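PDB 3TW9: putative dehydratase from Salmonella enterica subsp. enterica serovar Enteritidis, which dehydrates D-gluconate to 2-dehydro-3-deoxy-D-gluconate with low activity in vitro, using one magnesium ion per subunit, and probably has no significant role in D-gluconate degradation in vivo. Local coordinates for residues 36-49 with 61-74. Sequence-based numbering, arbitrary orientation.
Sequences TILTAPGGIDLAVV and LGCATFTQRIFAVK
Ile70 drives its CD1 against Ala47, 3.6 Å from the methyl CB, while the Ile70 and Leu38 side chains slide past each other in opposite directions, CG1 against CD2, and Ile70 CG2 packs against Asp45 CB. The start of helix 70-85 thus packs on one face of the three-stranded antiparallel sheet, the face carrying Thr36, Leu38, Ala47 and Val49, in the N-terminal domain that in the mandelate racemase/muconate lactonizing enzyme family caps the barrel's active site. Further along, Leu38 CD1 touches both Phe71 CD1 and Lys74 CD, 3.7 Å from each. The extended Lys74 chain passes over Thr36 and bends only at its last torsion (chi4 63°), which brings NZ to a weak 3.3 Å bond with Thr36 O; its stronger partner is the carboxylate of Asp78, which also accepts from Thr36 OG1.

Strand 59-63 pairs with strand 46-53 through reciprocal bonds between Val49 and Gly62, and Ala64 N adds a bond to Ala47 O. Beyond it the ladder is carried on by side chains. Thr65 OG1 sits beside its own backbone N (chi1 -52°) and accepts from Ala47 N at 3.1 Å, while CG2, on the other branch, packs against Leu46 CD2. Thr67 OG1 donates to a lone pair of Asp45 O in the carbonyl plane, 2.8 Å away. Water 3 bridges the same hydroxyl to Asp45 N, and water 2 joins Asp45 OD2 to Thr67 O. The Asp45 carboxylate also accepts from the backbone N of Glu423 and Gly424, tying the loop between strands 31-39 and 46-53 to the C-terminal part of the chain.

Two threonine hydroxyls therefore take over from backbone pairing where the strand ends, which would hold in place the loop carrying Gln68, assigned to substrate binding; Thr67 itself touches Asp354, also so assigned.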
# COMPACT_ATOMS: atom_id res chain seq x y z
N THR C 36 -14.29 8.97 -24.10
CA THR C 36 -14.97 9.55 -22.96
C THR C 36 -16.44 9.57 -23.28
O THR C 36 -16.86 10.23 -24.22
CB THR C 36 -14.52 10.98 -22.66
OG1 THR C 36 -13.11 10.99 -22.50
CG2 THR C 36 -15.14 11.48 -21.36
N ILE C 37 -17.21 8.85 -22.47
CA ILE C 37 -18.67 8.87 -22.56
C ILE C 37 -19.24 9.84 -21.54
O ILE C 37 -19.01 9.68 -20.33
CB ILE C 37 -19.26 7.44 -22.36
CG1 ILE C 37 -18.63 6.47 -23.38
CG2 ILE C 37 -20.81 7.45 -22.46
CD1 ILE C 37 -18.65 4.99 -22.95
N LEU C 38 -19.95 10.85 -22.02
CA LEU C 38 -20.60 11.82 -21.15
C LEU C 38 -22.11 11.56 -21.06
O LEU C 38 -22.82 11.59 -22.07
CB LEU C 38 -20.33 13.24 -21.63
CG LEU C 38 -18.90 13.80 -21.55
CD1 LEU C 38 -18.97 15.27 -21.89
CD2 LEU C 38 -18.31 13.64 -20.18
N THR C 39 -22.60 11.34 -19.85
CA THR C 39 -24.02 10.97 -19.66
C THR C 39 -24.52 11.46 -18.30
O THR C 39 -23.76 11.54 -17.33
CB THR C 39 -24.23 9.42 -19.84
OG1 THR C 39 -25.62 9.09 -19.79
CG2 THR C 39 -23.45 8.60 -18.78
N ALA C 40 -25.80 11.81 -18.20
CA ALA C 40 -26.36 12.25 -16.92
C ALA C 40 -27.71 11.58 -16.57
O ALA C 40 -28.70 12.29 -16.38
CB ALA C 40 -26.51 13.76 -16.92
N PRO C 41 -27.76 10.24 -16.49
CA PRO C 41 -29.05 9.56 -16.24
C PRO C 41 -29.70 9.90 -14.90
O PRO C 41 -30.94 9.79 -14.76
CB PRO C 41 -28.68 8.07 -16.27
CG PRO C 41 -27.37 8.00 -16.94
CD PRO C 41 -26.67 9.25 -16.55
N GLY C 42 -28.88 10.30 -13.92
CA GLY C 42 -29.37 10.74 -12.62
C GLY C 42 -29.53 12.24 -12.52
O GLY C 42 -29.68 12.77 -11.42
N GLY C 43 -29.49 12.93 -13.66
CA GLY C 43 -29.59 14.39 -13.67
C GLY C 43 -28.32 15.09 -13.18
O GLY C 43 -28.36 16.26 -12.80
N ILE C 44 -27.21 14.36 -13.19
CA ILE C 44 -25.91 14.87 -12.71
C ILE C 44 -24.86 14.45 -13.76
O ILE C 44 -24.79 13.26 -14.11
CB ILE C 44 -25.53 14.25 -11.33
CG1 ILE C 44 -26.52 14.64 -10.23
CG2 ILE C 44 -24.11 14.70 -10.92
CD1 ILE C 44 -26.45 13.77 -8.97
N ASP C 45 -24.08 15.40 -14.28
CA ASP C 45 -23.11 15.08 -15.35
C ASP C 45 -22.06 14.06 -14.89
O ASP C 45 -21.43 14.24 -13.85
CB ASP C 45 -22.39 16.35 -15.82
CG ASP C 45 -23.30 17.31 -16.58
OD1 ASP C 45 -24.48 16.98 -16.85
OD2 ASP C 45 -22.81 18.39 -16.93
N LEU C 46 -21.90 13.00 -15.67
CA LEU C 46 -20.92 11.94 -15.41
C LEU C 46 -19.95 11.80 -16.59
O LEU C 46 -20.32 12.06 -17.74
CB LEU C 46 -21.60 10.59 -15.18
CG LEU C 46 -22.78 10.48 -14.22
CD1 LEU C 46 -23.40 9.08 -14.27
CD2 LEU C 46 -22.39 10.89 -12.76
N ALA C 47 -18.71 11.41 -16.28
CA ALA C 47 -17.75 11.01 -17.32
C ALA C 47 -17.28 9.61 -17.04
O ALA C 47 -16.82 9.28 -15.94
CB ALA C 47 -16.55 11.94 -17.39
N VAL C 48 -17.42 8.76 -18.04
CA VAL C 48 -16.97 7.40 -17.98
C VAL C 48 -16.03 7.18 -19.16
O VAL C 48 -16.38 7.47 -20.30
CB VAL C 48 -18.17 6.40 -18.06
CG1 VAL C 48 -17.66 4.97 -18.24
CG2 VAL C 48 -19.03 6.52 -16.83
N VAL C 49 -14.84 6.68 -18.85
CA VAL C 49 -13.87 6.28 -19.87
C VAL C 49 -14.06 4.82 -20.25
O VAL C 49 -14.12 3.97 -19.37
CB VAL C 49 -12.39 6.50 -19.37
CG1 VAL C 49 -11.34 5.82 -20.26
CG2 VAL C 49 -12.08 7.98 -19.29
N LEU C 61 -13.92 -0.11 -18.14
CA LEU C 61 -14.60 1.13 -17.84
C LEU C 61 -14.03 1.76 -16.57
O LEU C 61 -13.73 1.05 -15.60
CB LEU C 61 -16.10 0.94 -17.64
CG LEU C 61 -16.83 0.31 -18.82
CD1 LEU C 61 -18.26 0.07 -18.38
CD2 LEU C 61 -16.74 1.24 -20.02
N GLY C 62 -13.95 3.09 -16.59
CA GLY C 62 -13.45 3.84 -15.46
C GLY C 62 -14.24 5.12 -15.23
O GLY C 62 -14.82 5.66 -16.16
N CYS C 63 -14.28 5.57 -13.99
CA CYS C 63 -14.96 6.81 -13.68
C CYS C 63 -14.00 7.98 -13.75
O CYS C 63 -12.90 7.93 -13.17
CB CYS C 63 -15.62 6.76 -12.29
SG CYS C 63 -16.80 8.09 -11.98
N ALA C 64 -14.46 9.05 -14.42
CA ALA C 64 -13.76 10.33 -14.49
C ALA C 64 -14.64 11.49 -14.04
O ALA C 64 -14.48 12.61 -14.53
CB ALA C 64 -13.22 10.57 -15.94
N THR C 65 -15.56 11.23 -13.12
CA THR C 65 -16.57 12.21 -12.78
C THR C 65 -16.10 13.25 -11.76
O THR C 65 -16.10 13.00 -10.54
CB THR C 65 -17.87 11.49 -12.31
OG1 THR C 65 -18.25 10.51 -13.32
CG2 THR C 65 -19.02 12.47 -12.06
N PHE C 66 -15.64 14.39 -12.30
CA PHE C 66 -15.62 15.67 -11.62
C PHE C 66 -16.75 16.43 -12.31
O PHE C 66 -16.55 17.05 -13.35
CB PHE C 66 -14.23 16.33 -11.82
CG PHE C 66 -14.11 17.76 -11.35
CD1 PHE C 66 -15.02 18.36 -10.48
CD2 PHE C 66 -13.00 18.51 -11.75
CE1 PHE C 66 -14.87 19.67 -10.05
CE2 PHE C 66 -12.83 19.84 -11.32
CZ PHE C 66 -13.78 20.42 -10.47
N THR C 67 -17.93 16.36 -11.70
CA THR C 67 -19.16 16.82 -12.38
C THR C 67 -19.16 18.30 -12.79
O THR C 67 -19.58 18.64 -13.91
CB THR C 67 -20.44 16.48 -11.55
OG1 THR C 67 -21.61 16.62 -12.37
CG2 THR C 67 -20.62 17.41 -10.35
N GLN C 68 -18.61 19.16 -11.93
CA GLN C 68 -18.61 20.61 -12.19
C GLN C 68 -17.69 21.03 -13.34
O GLN C 68 -17.79 22.16 -13.82
CB GLN C 68 -18.29 21.39 -10.93
CG GLN C 68 -19.29 21.20 -9.78
CD GLN C 68 -18.94 20.04 -8.85
OE1 GLN C 68 -18.10 19.22 -9.15
NE2 GLN C 68 -19.63 19.98 -7.71
N ARG C 69 -16.80 20.13 -13.77
CA ARG C 69 -15.86 20.46 -14.86
C ARG C 69 -15.83 19.36 -15.90
O ARG C 69 -14.83 19.17 -16.59
CB ARG C 69 -14.46 20.81 -14.32
CG ARG C 69 -14.39 22.11 -13.50
CD ARG C 69 -14.59 23.38 -14.32
NE ARG C 69 -14.47 24.60 -13.52
CZ ARG C 69 -15.43 25.14 -12.76
NH1 ARG C 69 -16.63 24.60 -12.69
NH2 ARG C 69 -15.18 26.26 -12.07
N ILE C 70 -16.97 18.68 -16.07
CA ILE C 70 -17.04 17.51 -16.91
C ILE C 70 -16.50 17.68 -18.33
O ILE C 70 -15.84 16.78 -18.82
CB ILE C 70 -18.48 16.87 -16.91
CG1 ILE C 70 -18.40 15.35 -16.92
CG2 ILE C 70 -19.34 17.38 -18.08
CD1 ILE C 70 -17.92 14.75 -15.62
N PHE C 71 -16.74 18.84 -18.96
CA PHE C 71 -16.30 19.04 -20.36
C PHE C 71 -14.80 19.22 -20.44
O PHE C 71 -14.19 18.79 -21.40
CB PHE C 71 -17.04 20.21 -21.03
CG PHE C 71 -18.52 20.01 -21.16
CD1 PHE C 71 -19.01 18.93 -21.89
CD2 PHE C 71 -19.41 20.91 -20.61
CE1 PHE C 71 -20.39 18.73 -22.04
CE2 PHE C 71 -20.78 20.73 -20.75
CZ PHE C 71 -21.27 19.64 -21.46
N ALA C 72 -14.21 19.83 -19.41
CA ALA C 72 -12.75 19.96 -19.32
C ALA C 72 -12.04 18.62 -19.07
O ALA C 72 -10.95 18.36 -19.61
CB ALA C 72 -12.35 21.03 -18.28
N VAL C 73 -12.68 17.76 -18.26
CA VAL C 73 -12.24 16.38 -18.10
C VAL C 73 -12.23 15.61 -19.44
O VAL C 73 -11.24 14.95 -19.77
CB VAL C 73 -13.08 15.65 -17.04
CG1 VAL C 73 -12.70 14.14 -16.97
CG2 VAL C 73 -12.89 16.32 -15.67
N LYS C 74 -13.32 15.72 -20.20
CA LYS C 74 -13.38 15.13 -21.55
C LYS C 74 -12.27 15.65 -22.45
O LYS C 74 -11.59 14.86 -23.09
CB LYS C 74 -14.74 15.38 -22.20
CG LYS C 74 -14.82 14.90 -23.67
CD LYS C 74 -16.20 15.15 -24.28
CE LYS C 74 -16.28 14.58 -25.70
NZ LYS C 74 -16.10 13.09 -25.73
O HOH W 1 -14.39 10.40 -26.58
O HOH W 2 -20.50 19.97 -16.01
O HOH W 3 -24.19 18.03 -13.06